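Local coordinates for phosphatidylserine synthase (Haemophilus influenzae, PDB 3HSI), which is an enzyme of the phospholipase D superfamily, folded around two mixed beta-sheets packed with helices within a single chain, at residues 354-359 / 417-422; 275-280 / 361-366; 306-311 / 327-332. All blocks are in the same frame, centred on the assembly; numbering follows the deposited sequence.

In the fold
The three contacts gather round one end of the sheet that contains strands 273-277, 300-306, 351-356 and 419-421, with about 11 to 13 Å between their centres. Interaction 1 pairs the last two of these strands, and Trp356 CG there lies 3.5 Å from Tyr363 CD1 of interaction 2. The turn 306-311 of interaction 3 ties in both neighbours by probable hydrogen bonds: Asp307 N to Trp356 O (2.8 Å) and Tyr363 N to Ala310 O (2.7 Å). Interaction 2 carries His364 and Lys366, whose spacing is that of the HxK signature of the phospholipase D family, so it probably lies at the active site.

Interaction 1. Residues 354-359 / 417-422; sequences RLWRDG and QHTKVL
Thr419 OG1 is gripped from two directions: Arg354 NH1 donates to it over 2.8 Å, and the hydroxyl is also hydrogen-bonded to the backbone carbonyl of Arg416. With OG1 set between the backbone N and the carbonyl carbon (chi1 67°), the oxygen meets the guanidinium at its edge and in its plane, though the bond is bent, with an N-H...O angle of 141°. Val421 CG2 sits 3.7 Å above the same group, over its centre, and Arg354 NE forms a salt bridge with Glu302. The backbones carrying these side chains pair, strand 419-421 running antiparallel to 354-356 and extending the sheet of the PLD-like fold beyond its parallel strands 300-306 and 351-356. Leu355 and Lys420 form the hydrogen-bonded pair, with Leu355 N to Lys420 O at 2.9 Å. Past the strand, Arg357 N reaches His418 O, also at 2.9 Å. His418 CB rests over the five-membered ring of Trp356, 3.8 Å from its centroid, and one water accepts from both Trp356 NE1 and His418 N. On the imidazole lies the Asp358 carboxylate, stacked with planes 1° apart; its OD2 is hydrogen-bonded to Tyr170, and its charge may favour protonation of His418.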
# COMPACT_ATOMS: atom_id res chain seq x y z
N ARG C 354 -8.14 -17.91 23.84
CA ARG C 354 -7.15 -18.09 24.89
C ARG C 354 -6.15 -16.97 24.87
O ARG C 354 -5.70 -16.58 23.79
CB ARG C 354 -6.38 -19.38 24.67
CG ARG C 354 -7.02 -20.56 25.27
CD ARG C 354 -6.33 -21.74 24.69
NE ARG C 354 -7.01 -22.96 25.04
CZ ARG C 354 -6.88 -23.59 26.20
NH1 ARG C 354 -6.10 -23.11 27.17
NH2 ARG C 354 -7.54 -24.72 26.37
N LEU C 355 -5.81 -16.47 26.04
CA LEU C 355 -4.82 -15.42 26.15
C LEU C 355 -3.55 -15.96 26.80
O LEU C 355 -3.60 -16.51 27.92
CB LEU C 355 -5.35 -14.26 26.98
CG LEU C 355 -6.49 -13.40 26.40
CD1 LEU C 355 -6.83 -12.34 27.41
CD2 LEU C 355 -6.10 -12.75 25.10
N TRP C 356 -2.42 -15.78 26.11
CA TRP C 356 -1.13 -16.25 26.59
C TRP C 356 -0.45 -15.14 27.37
O TRP C 356 -0.46 -13.97 26.95
CB TRP C 356 -0.24 -16.68 25.41
CG TRP C 356 1.07 -17.37 25.78
CD1 TRP C 356 1.30 -18.73 25.85
CD2 TRP C 356 2.34 -16.73 26.08
NE1 TRP C 356 2.63 -18.97 26.17
CE2 TRP C 356 3.28 -17.78 26.34
CE3 TRP C 356 2.76 -15.39 26.21
CZ2 TRP C 356 4.63 -17.52 26.68
CZ3 TRP C 356 4.08 -15.12 26.55
CH2 TRP C 356 5.02 -16.21 26.78
N ARG C 357 0.14 -15.52 28.50
CA ARG C 357 0.87 -14.59 29.33
C ARG C 357 1.84 -15.36 30.25
O ARG C 357 1.47 -16.33 30.84
CB ARG C 357 -0.11 -13.81 30.19
CG ARG C 357 0.57 -12.69 30.97
CD ARG C 357 -0.43 -11.90 31.78
NE ARG C 357 0.32 -10.83 32.41
CZ ARG C 357 -0.18 -9.76 33.02
NH1 ARG C 357 -1.49 -9.57 33.11
NH2 ARG C 357 0.68 -8.87 33.53
N ASP C 358 3.08 -14.89 30.33
CA ASP C 358 4.11 -15.49 31.19
C ASP C 358 5.07 -14.38 31.65
O ASP C 358 6.11 -14.14 31.03
CB ASP C 358 4.86 -16.58 30.42
CG ASP C 358 6.03 -17.16 31.22
OD1 ASP C 358 5.98 -17.13 32.46
OD2 ASP C 358 7.00 -17.64 30.58
N GLY C 359 4.71 -13.68 32.72
CA GLY C 359 5.56 -12.59 33.23
C GLY C 359 5.68 -11.50 32.17
O GLY C 359 4.67 -11.04 31.61
N GLN C 417 -0.13 -23.97 27.91
CA GLN C 417 0.28 -23.96 29.32
C GLN C 417 0.17 -22.59 29.97
O GLN C 417 -0.33 -22.49 31.09
CB GLN C 417 1.71 -24.49 29.56
CG GLN C 417 1.89 -26.00 29.36
CD GLN C 417 1.07 -26.81 30.38
OE1 GLN C 417 0.78 -26.34 31.49
NE2 GLN C 417 0.66 -28.00 29.98
N HIS C 418 0.67 -21.56 29.29
CA HIS C 418 0.63 -20.20 29.85
C HIS C 418 -0.57 -19.40 29.39
O HIS C 418 -0.50 -18.17 29.37
CB HIS C 418 1.92 -19.45 29.54
CG HIS C 418 3.13 -20.06 30.18
ND1 HIS C 418 3.28 -20.13 31.55
CD2 HIS C 418 4.25 -20.61 29.65
CE1 HIS C 418 4.44 -20.70 31.83
NE2 HIS C 418 5.05 -20.98 30.70
N THR C 419 -1.66 -20.09 29.02
CA THR C 419 -2.89 -19.43 28.55
C THR C 419 -4.04 -19.54 29.54
O THR C 419 -4.08 -20.44 30.36
CB THR C 419 -3.46 -20.04 27.25
OG1 THR C 419 -3.91 -21.38 27.51
CG2 THR C 419 -2.44 -20.00 26.11
N LYS C 420 -5.00 -18.64 29.42
CA LYS C 420 -6.26 -18.79 30.12
C LYS C 420 -7.38 -18.63 29.11
O LYS C 420 -7.28 -17.82 28.18
CB LYS C 420 -6.40 -17.73 31.21
CG LYS C 420 -5.23 -17.69 32.19
CD LYS C 420 -5.50 -16.69 33.29
CE LYS C 420 -4.23 -16.40 34.06
NZ LYS C 420 -4.55 -16.16 35.48
N VAL C 421 -8.44 -19.39 29.32
CA VAL C 421 -9.59 -19.33 28.47
C VAL C 421 -10.39 -18.10 28.92
O VAL C 421 -10.75 -17.95 30.09
CB VAL C 421 -10.43 -20.65 28.58
CG1 VAL C 421 -11.82 -20.52 27.93
CG2 VAL C 421 -9.68 -21.80 27.94
N LEU C 422 -10.65 -17.21 28.00
CA LEU C 422 -11.48 -16.06 28.32
C LEU C 422 -12.92 -16.54 28.48
O LEU C 422 -13.47 -17.17 27.58
CB LEU C 422 -11.37 -15.04 27.20
CG LEU C 422 -11.70 -13.61 27.63
CD1 LEU C 422 -10.61 -13.06 28.59
CD2 LEU C 422 -11.87 -12.73 26.40
O HOH W 1 2.44 -21.63 26.89

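Interaction 2. Residues 275-280 / 361-366; sequences VICTPY and NTYHLK
The touching parts of 275-280 and 361-366, residues 277-280 and 363-366, meet at a steep angle, their end-to-end directions 123° apart, and come nearest where Thr278 CA lies 4.5 Å from Lys366 CA. No clear backbone hydrogen bond joins them; instead Lys366 CA makes a CA-H...O contact of 3.3 Å with Cys277 O, and Leu365 O abuts Pro279 N at 3.2 Å. Tyr363, its CG anti to the backbone N (chi1 179°), reaches across edge-first: CE2 is 3.2 Å from Thr278 O, which lies in the ring plane, and CD2 touches Pro279 CA. Farther along the ring, Tyr363 OH comes to 3.5 Å from Cys277 SG. The pyrrolidine of Pro279 wedges between neighbours, CG 4.0 Å from His364 CD2 and CD 4.1 Å from Lys366 CG, while its CB lies against the face of Tyr280. His364 and Lys366 match the HxK part of the HKD motif of phospholipase D enzymes. Their polar ends are held from outside this contact: His364 ND1 by Asp173, and Lys366 NZ by Asn381 and the carbonyl of Gly379. Proline has no N-H to offer the Leu365 carbonyl, and with no clear hydrogen bond between the segments, packing and one CA-H...O contact do most of the joining.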
# COMPACT_ATOMS: atom_id res chain seq x y z
N VAL C 275 -8.16 -24.36 14.66
CA VAL C 275 -7.32 -23.72 15.68
C VAL C 275 -6.42 -22.72 14.98
O VAL C 275 -5.86 -23.02 13.95
CB VAL C 275 -6.45 -24.77 16.45
CG1 VAL C 275 -5.62 -24.08 17.55
CG2 VAL C 275 -7.36 -25.86 17.07
N ILE C 276 -6.25 -21.55 15.58
CA ILE C 276 -5.42 -20.51 14.99
C ILE C 276 -4.53 -19.94 16.07
O ILE C 276 -4.99 -19.70 17.20
CB ILE C 276 -6.30 -19.36 14.48
CG1 ILE C 276 -7.28 -19.83 13.39
CG2 ILE C 276 -5.44 -18.19 13.98
CD1 ILE C 276 -8.42 -18.78 13.11
N CYS C 277 -3.25 -19.77 15.75
CA CYS C 277 -2.34 -18.97 16.57
C CYS C 277 -1.98 -17.75 15.76
O CYS C 277 -1.66 -17.85 14.58
CB CYS C 277 -1.07 -19.75 16.87
SG CYS C 277 -1.25 -20.81 18.32
N THR C 278 -2.02 -16.59 16.40
CA THR C 278 -1.57 -15.37 15.76
C THR C 278 -0.99 -14.52 16.89
O THR C 278 -1.52 -14.55 18.03
CB THR C 278 -2.77 -14.64 15.00
OG1 THR C 278 -2.29 -13.46 14.36
CG2 THR C 278 -3.86 -14.23 15.93
N PRO C 279 0.09 -13.75 16.60
CA PRO C 279 0.66 -12.85 17.62
C PRO C 279 -0.31 -11.76 18.09
O PRO C 279 -0.54 -11.62 19.30
CB PRO C 279 1.85 -12.22 16.91
CG PRO C 279 2.07 -13.09 15.70
CD PRO C 279 0.78 -13.62 15.31
N TYR C 280 -0.88 -11.04 17.13
CA TYR C 280 -1.82 -9.93 17.39
C TYR C 280 -3.17 -10.34 16.84
O TYR C 280 -3.23 -10.93 15.77
CB TYR C 280 -1.38 -8.62 16.67
CG TYR C 280 0.13 -8.49 16.54
CD1 TYR C 280 0.91 -8.17 17.64
CD2 TYR C 280 0.77 -8.77 15.33
CE1 TYR C 280 2.31 -8.10 17.56
CE2 TYR C 280 2.18 -8.71 15.23
CZ TYR C 280 2.94 -8.36 16.36
OH TYR C 280 4.32 -8.28 16.29
N ASN C 361 7.50 -12.05 29.35
CA ASN C 361 7.88 -12.70 28.09
C ASN C 361 6.87 -12.38 27.00
O ASN C 361 5.72 -12.04 27.29
CB ASN C 361 8.09 -14.19 28.30
CG ASN C 361 9.18 -14.46 29.31
OD1 ASN C 361 10.34 -14.07 29.10
ND2 ASN C 361 8.83 -15.10 30.42
N THR C 362 7.28 -12.44 25.73
CA THR C 362 6.36 -12.02 24.68
C THR C 362 5.93 -13.21 23.81
O THR C 362 6.56 -14.31 23.82
CB THR C 362 6.92 -10.90 23.83
OG1 THR C 362 8.15 -11.34 23.28
CG2 THR C 362 7.15 -9.57 24.66
N TYR C 363 4.87 -12.98 23.06
CA TYR C 363 4.24 -14.02 22.30
C TYR C 363 4.30 -13.74 20.81
O TYR C 363 3.80 -12.75 20.36
CB TYR C 363 2.79 -14.13 22.76
CG TYR C 363 1.93 -15.15 22.06
CD1 TYR C 363 1.85 -16.44 22.54
CD2 TYR C 363 1.13 -14.80 20.95
CE1 TYR C 363 1.03 -17.37 21.97
CE2 TYR C 363 0.30 -15.74 20.34
CZ TYR C 363 0.25 -17.03 20.87
OH TYR C 363 -0.53 -18.02 20.31
N HIS C 364 4.87 -14.66 20.05
CA HIS C 364 4.93 -14.50 18.62
C HIS C 364 4.57 -15.79 17.85
O HIS C 364 5.22 -16.10 16.86
CB HIS C 364 6.35 -14.08 18.26
CG HIS C 364 6.49 -13.53 16.87
ND1 HIS C 364 7.27 -14.16 15.90
CD2 HIS C 364 5.96 -12.43 16.29
CE1 HIS C 364 7.21 -13.45 14.79
NE2 HIS C 364 6.42 -12.40 15.00
N LEU C 365 3.58 -16.55 18.30
CA LEU C 365 3.21 -17.80 17.61
C LEU C 365 2.22 -17.55 16.48
O LEU C 365 1.29 -16.72 16.60
CB LEU C 365 2.58 -18.82 18.56
CG LEU C 365 3.27 -19.29 19.82
CD1 LEU C 365 2.25 -20.09 20.62
CD2 LEU C 365 4.40 -20.15 19.51
N LYS C 366 2.44 -18.27 15.40
CA LYS C 366 1.55 -18.30 14.22
C LYS C 366 1.31 -19.78 13.92
O LYS C 366 2.21 -20.61 14.10
CB LYS C 366 2.25 -17.68 13.00
CG LYS C 366 2.98 -16.35 13.20
CD LYS C 366 4.46 -16.57 13.40
CE LYS C 366 5.19 -15.26 13.56
NZ LYS C 366 5.19 -14.31 12.34

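Interaction 3. Residues 306-311 / 327-332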
# COMPACT_ATOMS: atom_id res chain seq x y z
N GLY C 306 -1.56 -13.45 22.31
CA GLY C 306 -0.95 -12.91 23.50
C GLY C 306 -1.87 -11.91 24.18
O GLY C 306 -2.62 -11.16 23.52
N ASP C 307 -1.83 -11.95 25.51
CA ASP C 307 -2.23 -10.81 26.34
C ASP C 307 -1.47 -9.57 25.89
O ASP C 307 -0.31 -9.68 25.50
CB ASP C 307 -1.86 -11.11 27.80
CG ASP C 307 -2.63 -10.25 28.80
OD1 ASP C 307 -3.44 -10.82 29.58
OD2 ASP C 307 -2.41 -9.02 28.86
N LYS C 308 -2.12 -8.41 25.98
CA LYS C 308 -1.50 -7.07 25.89
C LYS C 308 -0.04 -7.03 26.33
O LYS C 308 0.82 -6.50 25.65
CB LYS C 308 -2.21 -6.13 26.89
CG LYS C 308 -3.42 -5.46 26.41
CD LYS C 308 -3.67 -4.14 27.19
CE LYS C 308 -3.84 -4.25 28.71
NZ LYS C 308 -5.06 -4.98 29.20
N VAL C 309 0.21 -7.58 27.51
CA VAL C 309 1.50 -7.52 28.14
C VAL C 309 2.51 -8.46 27.47
O VAL C 309 3.71 -8.29 27.65
CB VAL C 309 1.35 -7.87 29.63
CG1 VAL C 309 2.71 -8.05 30.30
CG2 VAL C 309 0.52 -6.78 30.34
N ALA C 310 2.04 -9.42 26.68
CA ALA C 310 2.94 -10.30 25.90
C ALA C 310 3.26 -9.80 24.47
O ALA C 310 3.89 -10.48 23.67
CB ALA C 310 2.37 -11.70 25.87
N ASN C 311 2.80 -8.60 24.14
CA ASN C 311 3.12 -7.92 22.88
C ASN C 311 4.43 -7.16 23.09
O ASN C 311 4.62 -6.56 24.14
CB ASN C 311 1.99 -6.95 22.57
CG ASN C 311 2.14 -6.28 21.22
OD1 ASN C 311 2.99 -5.39 21.02
ND2 ASN C 311 1.31 -6.68 20.28
N LEU C 327 -0.35 0.21 20.55
CA LEU C 327 -0.70 -0.87 19.65
C LEU C 327 -1.31 -2.09 20.34
O LEU C 327 -2.36 -2.55 19.90
CB LEU C 327 0.45 -1.30 18.71
CG LEU C 327 0.94 -0.31 17.65
CD1 LEU C 327 2.07 -0.92 16.83
CD2 LEU C 327 -0.17 0.18 16.74
N PRO C 328 -0.66 -2.62 21.40
CA PRO C 328 -1.30 -3.80 22.08
C PRO C 328 -2.75 -3.54 22.59
O PRO C 328 -3.57 -4.47 22.69
CB PRO C 328 -0.36 -4.11 23.26
CG PRO C 328 0.83 -3.20 23.14
CD PRO C 328 0.56 -2.14 22.10
N TYR C 329 -3.06 -2.28 22.88
CA TYR C 329 -4.39 -1.90 23.34
C TYR C 329 -5.39 -1.81 22.22
O TYR C 329 -6.58 -2.13 22.40
CB TYR C 329 -4.32 -0.54 24.03
CG TYR C 329 -3.58 -0.54 25.35
CD1 TYR C 329 -4.27 -0.69 26.54
CD2 TYR C 329 -2.19 -0.38 25.40
CE1 TYR C 329 -3.61 -0.65 27.78
CE2 TYR C 329 -1.52 -0.36 26.63
CZ TYR C 329 -2.25 -0.49 27.81
OH TYR C 329 -1.61 -0.49 29.02
N LEU C 330 -4.92 -1.29 21.08
CA LEU C 330 -5.70 -1.36 19.86
C LEU C 330 -6.12 -2.82 19.53
O LEU C 330 -7.30 -3.08 19.27
CB LEU C 330 -4.95 -0.72 18.68
CG LEU C 330 -5.67 -0.72 17.32
CD1 LEU C 330 -7.06 -0.05 17.37
CD2 LEU C 330 -4.82 -0.07 16.24
N TYR C 331 -5.17 -3.75 19.59
CA TYR C 331 -5.47 -5.17 19.30
C TYR C 331 -6.39 -5.76 20.32
O TYR C 331 -7.28 -6.50 19.96
CB TYR C 331 -4.21 -6.04 19.17
CG TYR C 331 -3.32 -5.56 18.05
CD1 TYR C 331 -3.87 -5.20 16.83
CD2 TYR C 331 -1.94 -5.44 18.21
CE1 TYR C 331 -3.07 -4.73 15.80
CE2 TYR C 331 -1.13 -4.96 17.18
CZ TYR C 331 -1.71 -4.62 15.97
OH TYR C 331 -0.95 -4.16 14.92
N GLU C 332 -6.17 -5.46 21.60
CA GLU C 332 -7.03 -6.01 22.63
C GLU C 332 -8.45 -5.51 22.42
O GLU C 332 -9.40 -6.29 22.51
CB GLU C 332 -6.54 -5.62 24.02
CG GLU C 332 -7.11 -6.48 25.14
CD GLU C 332 -6.78 -5.96 26.55
OE1 GLU C 332 -6.26 -6.75 27.37
OE2 GLU C 332 -7.01 -4.75 26.85
O HOH W 2 -5.03 -8.55 26.29
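Lys308 curls back over a tyrosine ring to grasp the carboxylate of the buried Glu332. Bends at its last two torsions (chi3 -59°, chi4 -65°) lay CD over one face of Tyr329, 3.8 Å from the ring centroid, and turn NZ onto the glutamate. The salt bridge is lopsided: Lys308 NZ to Glu332 OE1 measures 2.8 Å, with OE1 met on its syn side and the nitrogen 19° out of the carboxylate plane, whereas the bond to OE2 is weak. Lys308 NZ is shared with Glu429 in a second salt bridge, and Tyr434 OH hydrogen-bonds Glu332 OE2, so one ammonium serves two carboxylates. The contact belongs to a beta-alpha-beta crossover, in which the chain leaves strand 300-306, passes through this turn and a further irregular loop into helix 327-341, and returns in parallel strand 351-356. An Asx turn shapes the exit from the first strand, Asp307 OD2 accepting from Val309 N through its anti lone pair. At the helix start, Pro328 presses its CB to within 3.6 Å of Lys308 O. Asn311 OD1, hydrogen-bonded by Phe313 N, is 3.7 Å from Pro328 CG, and Asn311 ND2 is 4.0 Å from Tyr331 CD2, at the ring edge.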